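Local coordinates for periplasmic solute binding protein (PDB 4RY1), which is a bacterial solute-binding protein that probably captures a sugar in the periplasm and delivers it to an ABC-type importer, at residues W138-K149 with F208-V217; D154-A162 with G241-W249. All coordinates share one frame; numbering follows the deposited sequence.

Contact 1: W138-K149 with F208-V217; sequences WDELFAAGPVFK and FYKKLVDSHV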
loop_
_atom_site.group_PDB
_atom_site.type_symbol
_atom_site.label_atom_id
_atom_site.label_comp_id
_atom_site.label_asym_id
_atom_site.label_seq_id
_atom_site.Cartn_x
_atom_site.Cartn_y
_atom_site.Cartn_z
ATOM N N TRP A 138 -14.947 -1.973 16.303
ATOM C CA TRP A 138 -15.736 -2.134 15.108
ATOM C C TRP A 138 -17.182 -1.670 15.384
ATOM O O TRP A 138 -17.817 -1.040 14.537
ATOM C CB TRP A 138 -15.641 -3.552 14.582
ATOM C CG TRP A 138 -14.248 -3.912 14.242
ATOM C CD1 TRP A 138 -13.378 -4.634 15.006
ATOM C CD2 TRP A 138 -13.521 -3.526 13.059
ATOM N NE1 TRP A 138 -12.175 -4.738 14.370
ATOM C CE2 TRP A 138 -12.230 -4.067 13.176
ATOM C CE3 TRP A 138 -13.837 -2.774 11.926
ATOM C CZ2 TRP A 138 -11.259 -3.899 12.194
ATOM C CZ3 TRP A 138 -12.865 -2.611 10.941
ATOM C CH2 TRP A 138 -11.598 -3.159 11.092
ATOM N N ASP A 139 -17.677 -1.896 16.602
ATOM C CA ASP A 139 -19.012 -1.402 16.982
ATOM C C ASP A 139 -19.194 0.055 16.798
ATOM O O ASP A 139 -20.217 0.500 16.282
ATOM C CB ASP A 139 -19.288 -1.654 18.462
ATOM C CG ASP A 139 -19.727 -3.006 18.697
ATOM O OD1 ASP A 139 -19.952 -3.695 17.673
ATOM O OD2 ASP A 139 -19.842 -3.382 19.885
ATOM N N GLU A 140 -18.218 0.809 17.290
ATOM C CA GLU A 140 -18.275 2.255 17.198
ATOM C C GLU A 140 -18.223 2.662 15.739
ATOM O O GLU A 140 -18.857 3.625 15.371
ATOM C CB GLU A 140 -17.166 2.922 18.012
ATOM C CG GLU A 140 -17.307 2.608 19.505
ATOM C CD GLU A 140 -16.151 3.047 20.395
ATOM O OE1 GLU A 140 -15.114 3.562 19.895
ATOM O OE2 GLU A 140 -16.292 2.853 21.627
ATOM N N LEU A 141 -17.464 1.941 14.914
ATOM C CA LEU A 141 -17.397 2.289 13.493
ATOM C C LEU A 141 -18.785 2.141 12.856
ATOM O O LEU A 141 -19.279 3.073 12.225
ATOM C CB LEU A 141 -16.348 1.448 12.756
ATOM C CG LEU A 141 -16.281 1.763 11.250
ATOM C CD1 LEU A 141 -15.827 3.201 10.999
ATOM C CD2 LEU A 141 -15.367 0.779 10.547
ATOM N N PHE A 142 -19.408 0.977 13.041
ATOM C CA PHE A 142 -20.738 0.721 12.465
ATOM C C PHE A 142 -21.767 1.702 12.988
ATOM O O PHE A 142 -22.622 2.164 12.236
ATOM C CB PHE A 142 -21.193 -0.723 12.705
ATOM C CG PHE A 142 -20.376 -1.734 11.950
ATOM C CD1 PHE A 142 -20.348 -1.715 10.566
ATOM C CD2 PHE A 142 -19.635 -2.701 12.622
ATOM C CE1 PHE A 142 -19.588 -2.631 9.862
ATOM C CE2 PHE A 142 -18.878 -3.615 11.920
ATOM C CZ PHE A 142 -18.855 -3.583 10.538
ATOM N N ALA A 143 -21.664 2.029 14.272
ATOM C CA ALA A 143 -22.619 2.927 14.907
ATOM C C ALA A 143 -22.472 4.389 14.412
ATOM O O ALA A 143 -23.427 5.152 14.437
ATOM C CB ALA A 143 -22.507 2.835 16.425
ATOM N N ALA A 144 -21.277 4.772 13.948
ATOM C CA ALA A 144 -21.039 6.115 13.374
ATOM C C ALA A 144 -21.826 6.399 12.098
ATOM O O ALA A 144 -22.220 7.550 11.847
ATOM C CB ALA A 144 -19.567 6.329 13.079
ATOM N N GLY A 145 -22.012 5.364 11.283
ATOM C CA GLY A 145 -22.680 5.504 9.977
ATOM C C GLY A 145 -24.067 6.156 10.047
ATOM O O GLY A 145 -24.327 7.163 9.375
ATOM N N PRO A 146 -24.986 5.579 10.846
ATOM C CA PRO A 146 -26.339 6.151 10.931
ATOM C C PRO A 146 -26.355 7.551 11.481
ATOM O O PRO A 146 -27.213 8.365 11.115
ATOM C CB PRO A 146 -27.045 5.214 11.904
ATOM C CG PRO A 146 -26.368 3.905 11.676
ATOM C CD PRO A 146 -24.925 4.262 11.500
ATOM N N VAL A 147 -25.417 7.837 12.372
ATOM C CA VAL A 147 -25.307 9.165 12.940
ATOM C C VAL A 147 -24.895 10.195 11.868
ATOM O O VAL A 147 -25.480 11.283 11.755
ATOM C CB VAL A 147 -24.368 9.209 14.146
ATOM C CG1 VAL A 147 -24.231 10.633 14.631
ATOM C CG2 VAL A 147 -24.856 8.304 15.283
ATOM N N PHE A 148 -23.877 9.858 11.088
ATOM C CA PHE A 148 -23.484 10.714 9.955
ATOM C C PHE A 148 -24.683 11.016 9.052
ATOM O O PHE A 148 -24.945 12.177 8.698
ATOM C CB PHE A 148 -22.387 10.043 9.119
ATOM C CG PHE A 148 -20.973 10.415 9.531
ATOM C CD1 PHE A 148 -20.509 10.203 10.823
ATOM C CD2 PHE A 148 -20.090 10.941 8.599
ATOM C CE1 PHE A 148 -19.199 10.546 11.180
ATOM C CE2 PHE A 148 -18.787 11.290 8.943
ATOM C CZ PHE A 148 -18.334 11.088 10.238
ATOM N N LYS A 149 -25.377 9.949 8.682
ATOM C CA LYS A 149 -26.518 10.008 7.763
ATOM C C LYS A 149 -27.621 10.921 8.315
ATOM O O LYS A 149 -28.106 11.811 7.624
ATOM C CB LYS A 149 -27.084 8.603 7.531
ATOM C CG LYS A 149 -28.154 8.548 6.460
ATOM C CD LYS A 149 -28.768 7.172 6.335
ATOM C CE LYS A 149 -29.810 7.213 5.235
ATOM N NZ LYS A 149 -30.275 5.861 4.847
ATOM N N PHE A 208 -19.349 -8.668 6.434
ATOM C CA PHE A 208 -18.666 -7.494 6.998
ATOM C C PHE A 208 -18.788 -6.304 6.017
ATOM O O PHE A 208 -19.136 -5.179 6.418
ATOM C CB PHE A 208 -17.218 -7.879 7.283
ATOM C CG PHE A 208 -16.334 -6.740 7.737
ATOM C CD1 PHE A 208 -16.257 -6.382 9.073
ATOM C CD2 PHE A 208 -15.540 -6.052 6.827
ATOM C CE1 PHE A 208 -15.426 -5.360 9.493
ATOM C CE2 PHE A 208 -14.705 -5.033 7.248
ATOM C CZ PHE A 208 -14.642 -4.683 8.573
ATOM N N TYR A 209 -18.532 -6.569 4.737
ATOM C CA TYR A 209 -18.768 -5.571 3.681
ATOM C C TYR A 209 -20.234 -5.074 3.653
ATOM O O TYR A 209 -20.515 -3.873 3.655
ATOM C CB TYR A 209 -18.366 -6.104 2.300
ATOM C CG TYR A 209 -18.665 -5.070 1.243
ATOM C CD1 TYR A 209 -17.802 -4.008 1.029
ATOM C CD2 TYR A 209 -19.833 -5.119 0.497
ATOM C CE1 TYR A 209 -18.077 -3.037 0.087
ATOM C CE2 TYR A 209 -20.122 -4.152 -0.435
ATOM C CZ TYR A 209 -19.235 -3.114 -0.654
ATOM O OH TYR A 209 -19.542 -2.143 -1.579
ATOM N N LYS A 210 -21.159 -6.029 3.662
ATOM C CA LYS A 210 -22.573 -5.717 3.548
ATOM C C LYS A 210 -22.962 -4.848 4.744
ATOM O O LYS A 210 -23.710 -3.877 4.612
ATOM C CB LYS A 210 -23.376 -7.015 3.468
ATOM C CG LYS A 210 -24.809 -6.859 2.978
ATOM C CD LYS A 210 -25.657 -8.074 3.330
ATOM C CE LYS A 210 -27.042 -8.011 2.701
ATOM N NZ LYS A 210 -27.935 -6.962 3.279
ATOM N N LYS A 211 -22.411 -5.162 5.910
ATOM C CA LYS A 211 -22.663 -4.349 7.100
ATOM C C LYS A 211 -22.135 -2.921 6.987
ATOM O O LYS A 211 -22.767 -1.987 7.420
ATOM C CB LYS A 211 -22.104 -4.999 8.368
ATOM C CG LYS A 211 -22.688 -4.354 9.622
ATOM C CD LYS A 211 -22.350 -5.138 10.873
ATOM C CE LYS A 211 -23.013 -4.525 12.095
ATOM N NZ LYS A 211 -22.643 -5.265 13.331
ATOM N N LEU A 212 -20.951 -2.760 6.418
ATOM C CA LEU A 212 -20.399 -1.425 6.223
ATOM C C LEU A 212 -21.336 -0.573 5.356
ATOM O O LEU A 212 -21.598 0.587 5.664
ATOM C CB LEU A 212 -19.011 -1.521 5.579
ATOM C CG LEU A 212 -17.877 -2.078 6.453
ATOM C CD1 LEU A 212 -16.656 -2.355 5.601
ATOM C CD2 LEU A 212 -17.508 -1.109 7.555
ATOM N N VAL A 213 -21.835 -1.187 4.286
ATOM C CA VAL A 213 -22.766 -0.516 3.384
ATOM C C VAL A 213 -24.127 -0.247 4.048
ATOM O O VAL A 213 -24.614 0.897 4.072
ATOM C CB VAL A 213 -22.948 -1.289 2.076
ATOM C CG1 VAL A 213 -24.069 -0.689 1.254
ATOM C CG2 VAL A 213 -21.654 -1.228 1.276
ATOM N N ASP A 214 -24.732 -1.300 4.583
ATOM C CA ASP A 214 -26.064 -1.195 5.197
ATOM C C ASP A 214 -26.087 -0.186 6.364
ATOM O O ASP A 214 -27.094 0.510 6.584
ATOM C CB ASP A 214 -26.546 -2.568 5.672
ATOM C CG ASP A 214 -26.883 -3.521 4.527
ATOM O OD1 ASP A 214 -26.988 -3.099 3.354
ATOM O OD2 ASP A 214 -27.064 -4.725 4.821
ATOM N N SER A 215 -24.973 -0.095 7.091
ATOM C CA SER A 215 -24.799 0.863 8.210
ATOM C C SER A 215 -24.407 2.305 7.818
ATOM O O SER A 215 -24.220 3.147 8.689
ATOM C CB SER A 215 -23.754 0.358 9.223
ATOM O OG SER A 215 -24.099 -0.897 9.774
ATOM N N HIS A 216 -24.275 2.580 6.519
ATOM C CA HIS A 216 -23.838 3.896 6.029
ATOM C C HIS A 216 -22.432 4.263 6.519
ATOM O O HIS A 216 -22.117 5.433 6.715
ATOM C CB HIS A 216 -24.854 5.003 6.394
ATOM C CG HIS A 216 -24.899 6.153 5.424
ATOM N ND1 HIS A 216 -24.147 7.301 5.573
ATOM C CD2 HIS A 216 -25.638 6.336 4.302
ATOM C CE1 HIS A 216 -24.407 8.130 4.576
ATOM N NE2 HIS A 216 -25.310 7.569 3.793
ATOM N N VAL A 217 -21.576 3.258 6.699
ATOM C CA VAL A 217 -20.171 3.555 7.019
ATOM C C VAL A 217 -19.401 3.949 5.762
ATOM O O VAL A 217 -18.653 4.911 5.761
ATOM C CB VAL A 217 -19.474 2.389 7.735
ATOM C CG1 VAL A 217 -18.015 2.742 8.006
ATOM C CG2 VAL A 217 -20.158 2.123 9.058
#
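F142 is the main knob of this helix-helix contact: its ring enters a hollow formed by F208, K211, L212, S215 and V217. The axes of 138-149 and 208-214 make 31° between their N-to-C directions and approach to 9.5 Å. K211 roofs one face of the ring: its chain, extended beyond CG, carries CD to 3.7 Å from the F142 ring centroid, almost on the normal, and NZ ends off-centre in a cation-pi contact. L212 CD2 presses on F142 CE1 at 3.5 Å. Beyond F142, two offset edge-to-face pairs follow in series, F142 presenting its edge to F208 and F208 its own edge to W138, with planes at 80° and 75°. W138 NE1 is hydrogen-bonded to Q181 OE1 on helix 169-183.

At the other end G145 is the hollow. A Schellman turn at H216 ends helix 199-214, and its backbone lies against the bare glycine, with G145 CA 3.1 Å from S215 O in a CA-H...O contact. K149 CB covers one face of the H216 imidazole at 3.9 Å from the centroid. No hydrogen bond spans the segments, so cohesion is mainly aromatic and aliphatic packing; H216 O is buried without a polar partner, probably at some energetic cost.

Contact 2: D154-A162 with G241-W249; sequences DSYYPLGVA and GELAGMYLW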
loop_
_atom_site.group_PDB
_atom_site.type_symbol
_atom_site.label_atom_id
_atom_site.label_comp_id
_atom_site.label_asym_id
_atom_site.label_seq_id
_atom_site.Cartn_x
_atom_site.Cartn_y
_atom_site.Cartn_z
ATOM N N ASP A 154 -27.393 12.144 3.819
ATOM C CA ASP A 154 -27.071 10.938 3.060
ATOM C C ASP A 154 -25.748 11.020 2.256
ATOM O O ASP A 154 -25.179 9.996 1.895
ATOM C CB ASP A 154 -28.244 10.627 2.132
ATOM C CG ASP A 154 -28.181 9.246 1.572
ATOM O OD1 ASP A 154 -27.932 8.301 2.369
ATOM O OD2 ASP A 154 -28.408 9.099 0.387
ATOM N N SER A 155 -25.272 12.232 1.969
ATOM C CA SER A 155 -23.992 12.406 1.238
ATOM C C SER A 155 -22.749 12.111 2.074
ATOM O O SER A 155 -21.667 11.934 1.523
ATOM C CB SER A 155 -23.858 13.832 0.707
ATOM O OG SER A 155 -24.728 14.055 -0.376
ATOM N N TYR A 156 -22.910 12.121 3.401
ATOM C CA TYR A 156 -21.796 12.039 4.351
ATOM C C TYR A 156 -21.562 10.652 4.904
ATOM O O TYR A 156 -22.485 10.005 5.380
ATOM C CB TYR A 156 -22.057 13.000 5.509
ATOM C CG TYR A 156 -21.904 14.437 5.056
ATOM C CD1 TYR A 156 -22.959 15.132 4.468
ATOM C CD2 TYR A 156 -20.684 15.085 5.175
ATOM C CE1 TYR A 156 -22.798 16.447 4.028
ATOM C CE2 TYR A 156 -20.507 16.380 4.736
ATOM C CZ TYR A 156 -21.565 17.065 4.166
ATOM O OH TYR A 156 -21.381 18.365 3.743
ATOM N N TYR A 157 -20.292 10.235 4.886
ATOM C CA TYR A 157 -19.909 8.887 5.305
ATOM C C TYR A 157 -18.645 8.935 6.155
ATOM O O TYR A 157 -17.724 9.693 5.845
ATOM C CB TYR A 157 -19.605 7.993 4.097
ATOM C CG TYR A 157 -20.756 7.755 3.141
ATOM C CD1 TYR A 157 -21.076 8.691 2.171
ATOM C CD2 TYR A 157 -21.509 6.594 3.200
ATOM C CE1 TYR A 157 -22.117 8.473 1.276
ATOM C CE2 TYR A 157 -22.559 6.358 2.312
ATOM C CZ TYR A 157 -22.859 7.307 1.355
ATOM O OH TYR A 157 -23.867 7.051 0.470
ATOM N N PRO A 158 -18.577 8.080 7.183
ATOM C CA PRO A 158 -17.348 7.926 7.974
ATOM C C PRO A 158 -16.090 7.618 7.167
ATOM O O PRO A 158 -14.988 8.069 7.516
ATOM C CB PRO A 158 -17.683 6.725 8.877
ATOM C CG PRO A 158 -19.145 6.869 9.109
ATOM C CD PRO A 158 -19.705 7.343 7.802
ATOM N N LEU A 159 -16.278 6.843 6.108
ATOM C CA LEU A 159 -15.180 6.194 5.392
ATOM C C LEU A 159 -15.494 6.060 3.904
ATOM O O LEU A 159 -16.611 5.692 3.534
ATOM C CB LEU A 159 -14.979 4.808 6.017
ATOM C CG LEU A 159 -13.886 3.875 5.515
ATOM C CD1 LEU A 159 -12.539 4.539 5.695
ATOM C CD2 LEU A 159 -13.946 2.513 6.209
ATOM N N GLY A 160 -14.501 6.352 3.056
ATOM C CA GLY A 160 -14.607 6.101 1.620
ATOM C C GLY A 160 -13.893 4.824 1.226
ATOM O O GLY A 160 -13.438 4.033 2.053
ATOM N N VAL A 161 -13.851 4.618 -0.081
ATOM C CA VAL A 161 -13.236 3.478 -0.705
ATOM C C VAL A 161 -12.209 4.078 -1.649
ATOM O O VAL A 161 -12.558 4.819 -2.565
ATOM C CB VAL A 161 -14.270 2.634 -1.462
ATOM C CG1 VAL A 161 -13.629 1.458 -2.179
ATOM C CG2 VAL A 161 -15.340 2.118 -0.491
ATOM N N ALA A 162 -10.937 3.795 -1.377
ATOM C CA ALA A 162 -9.814 4.563 -1.901
ATOM C C ALA A 162 -9.677 4.562 -3.426
ATOM O O ALA A 162 -9.178 5.536 -4.000
ATOM C CB ALA A 162 -8.534 4.060 -1.255
ATOM N N GLY A 241 -14.930 16.860 2.021
ATOM C CA GLY A 241 -15.173 16.286 3.341
ATOM C C GLY A 241 -16.414 15.452 3.531
ATOM O O GLY A 241 -16.731 15.067 4.659
ATOM N N GLU A 242 -17.117 15.146 2.438
ATOM C CA GLU A 242 -18.280 14.246 2.528
ATOM C C GLU A 242 -17.865 12.806 2.864
ATOM O O GLU A 242 -18.542 12.090 3.600
ATOM C CB GLU A 242 -19.086 14.262 1.230
ATOM C CG GLU A 242 -19.914 15.533 1.085
ATOM C CD GLU A 242 -20.491 15.757 -0.289
ATOM O OE1 GLU A 242 -20.372 14.874 -1.155
ATOM O OE2 GLU A 242 -21.075 16.848 -0.478
ATOM N N LEU A 243 -16.780 12.368 2.245
ATOM C CA LEU A 243 -16.129 11.107 2.628
ATOM C C LEU A 243 -15.076 11.436 3.666
ATOM O O LEU A 243 -14.054 12.058 3.366
ATOM C CB LEU A 243 -15.502 10.424 1.416
ATOM C CG LEU A 243 -16.411 10.142 0.216
ATOM C CD1 LEU A 243 -15.612 9.576 -0.942
ATOM C CD2 LEU A 243 -17.533 9.203 0.617
ATOM N N ALA A 244 -15.346 11.014 4.892
ATOM C CA ALA A 244 -14.639 11.543 6.050
ATOM C C ALA A 244 -13.487 10.665 6.550
ATOM O O ALA A 244 -12.946 10.886 7.627
ATOM C CB ALA A 244 -15.609 11.821 7.176
ATOM N N GLY A 245 -13.089 9.694 5.750
ATOM C CA GLY A 245 -12.027 8.791 6.142
ATOM C C GLY A 245 -11.543 7.999 4.955
ATOM O O GLY A 245 -12.290 7.778 4.010
ATOM N N MET A 246 -10.306 7.527 5.062
ATOM C CA MET A 246 -9.760 6.518 4.159
ATOM C C MET A 246 -8.844 5.591 4.946
ATOM O O MET A 246 -8.161 6.025 5.873
ATOM C CB MET A 246 -8.969 7.158 3.007
ATOM C CG MET A 246 -9.820 7.837 1.952
ATOM S SD MET A 246 -10.842 6.798 0.856
ATOM C CE MET A 246 -11.829 8.159 0.165
ATOM N N TYR A 247 -8.830 4.327 4.544
ATOM C CA TYR A 247 -7.951 3.306 5.110
ATOM C C TYR A 247 -6.796 3.121 4.138
ATOM O O TYR A 247 -6.849 2.287 3.247
ATOM C CB TYR A 247 -8.728 1.996 5.313
ATOM C CG TYR A 247 -7.995 0.835 5.918
ATOM C CD1 TYR A 247 -7.471 0.893 7.203
ATOM C CD2 TYR A 247 -7.898 -0.371 5.235
ATOM C CE1 TYR A 247 -6.850 -0.214 7.772
ATOM C CE2 TYR A 247 -7.284 -1.476 5.805
ATOM C CZ TYR A 247 -6.773 -1.398 7.075
ATOM O OH TYR A 247 -6.160 -2.523 7.610
ATOM N N LEU A 248 -5.743 3.902 4.334
ATOM C CA LEU A 248 -4.653 4.014 3.356
ATOM C C LEU A 248 -3.386 3.380 3.863
ATOM O O LEU A 248 -3.113 3.394 5.062
ATOM C CB LEU A 248 -4.329 5.487 3.100
ATOM C CG LEU A 248 -5.452 6.324 2.524
ATOM C CD1 LEU A 248 -5.030 7.790 2.464
ATOM C CD2 LEU A 248 -5.895 5.809 1.163
ATOM N N TRP A 249 -2.543 2.919 2.939
ATOM C CA TRP A 249 -1.129 2.752 3.279
ATOM C C TRP A 249 -0.599 4.140 3.666
ATOM O O TRP A 249 -0.891 5.123 2.973
ATOM C CB TRP A 249 -0.325 2.219 2.100
ATOM C CG TRP A 249 -0.657 0.840 1.679
ATOM C CD1 TRP A 249 -1.200 0.453 0.485
ATOM C CD2 TRP A 249 -0.443 -0.365 2.435
ATOM N NE1 TRP A 249 -1.325 -0.913 0.464
ATOM C CE2 TRP A 249 -0.875 -1.431 1.643
ATOM C CE3 TRP A 249 0.094 -0.643 3.708
ATOM C CZ2 TRP A 249 -0.817 -2.761 2.082
ATOM C CZ3 TRP A 249 0.155 -1.960 4.141
ATOM C CH2 TRP A 249 -0.292 -3.002 3.326
HETATM O O HOH W 1 -21.082 12.246 -1.085
HETATM O O HOH W 2 -23.615 16.441 -1.591
HETATM O O HOH W 3 -10.717 3.424 2.602
#
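A single beta bridge, Y157 with L243, joins the loop after helix 138-152 to the approach of strand 245-249, which itself pairs antiparallel with strand 107-123 in the main sheet. Two backbone bonds define it: Y157 N gives to E242 O at 2.9 Å, nearly straight, and A244 N gives to Y157 O through a more bent hydrogen. The CA pairs Y156-E242 to L159-G245 advance together, so the chains run parallel here. Farther on, G160 N donates to G245 O at 2.8 Å, tilted 31° from the carbonyl plane.

Side chains extend the seam at both ends. E242 lays CG over one face of the Y156 ring, 4.0 Å from its centroid and toward the rim; CG stands anti to the carbonyl carbon (chi1 -75°), and the extended chain carries the carboxylate toward S155. There two waters span the gap, one between S155 O and E242 OE1, the other between S155 OG and E242 OE2. M246, bent at chi2 (-70°), brings SD to 3.7 Å from A162 CA. Three direct backbone bonds and a third water, linking G160 O to Y247 N, thus join the backbones, while two waters and a bond to OE2 from just outside the segment probably help stabilise the E242 carboxylate.

How the contacts relate
Coming from the N terminus through strand 107-123 and helix 124-130, the chain enters helix 138-152, the first half of contact 1, and passes directly into loop 154-162, the first half of contact 2. After helix 169-183 it reaches the end of helix 199-214, where 208-217 closes the loop of contact 1; 241-249 later closes that of contact 2. The segments alternate, so the closures cross rather than nest. Their centres lie 12 Å apart, and they touch: V217 O and L159 N, 3.1 Å apart, make a probable hydrogen bond, and the H216 ring stacks on Y157. Together they tie two helices, through the intervening loop, to strand 245-249 of the mixed sheet.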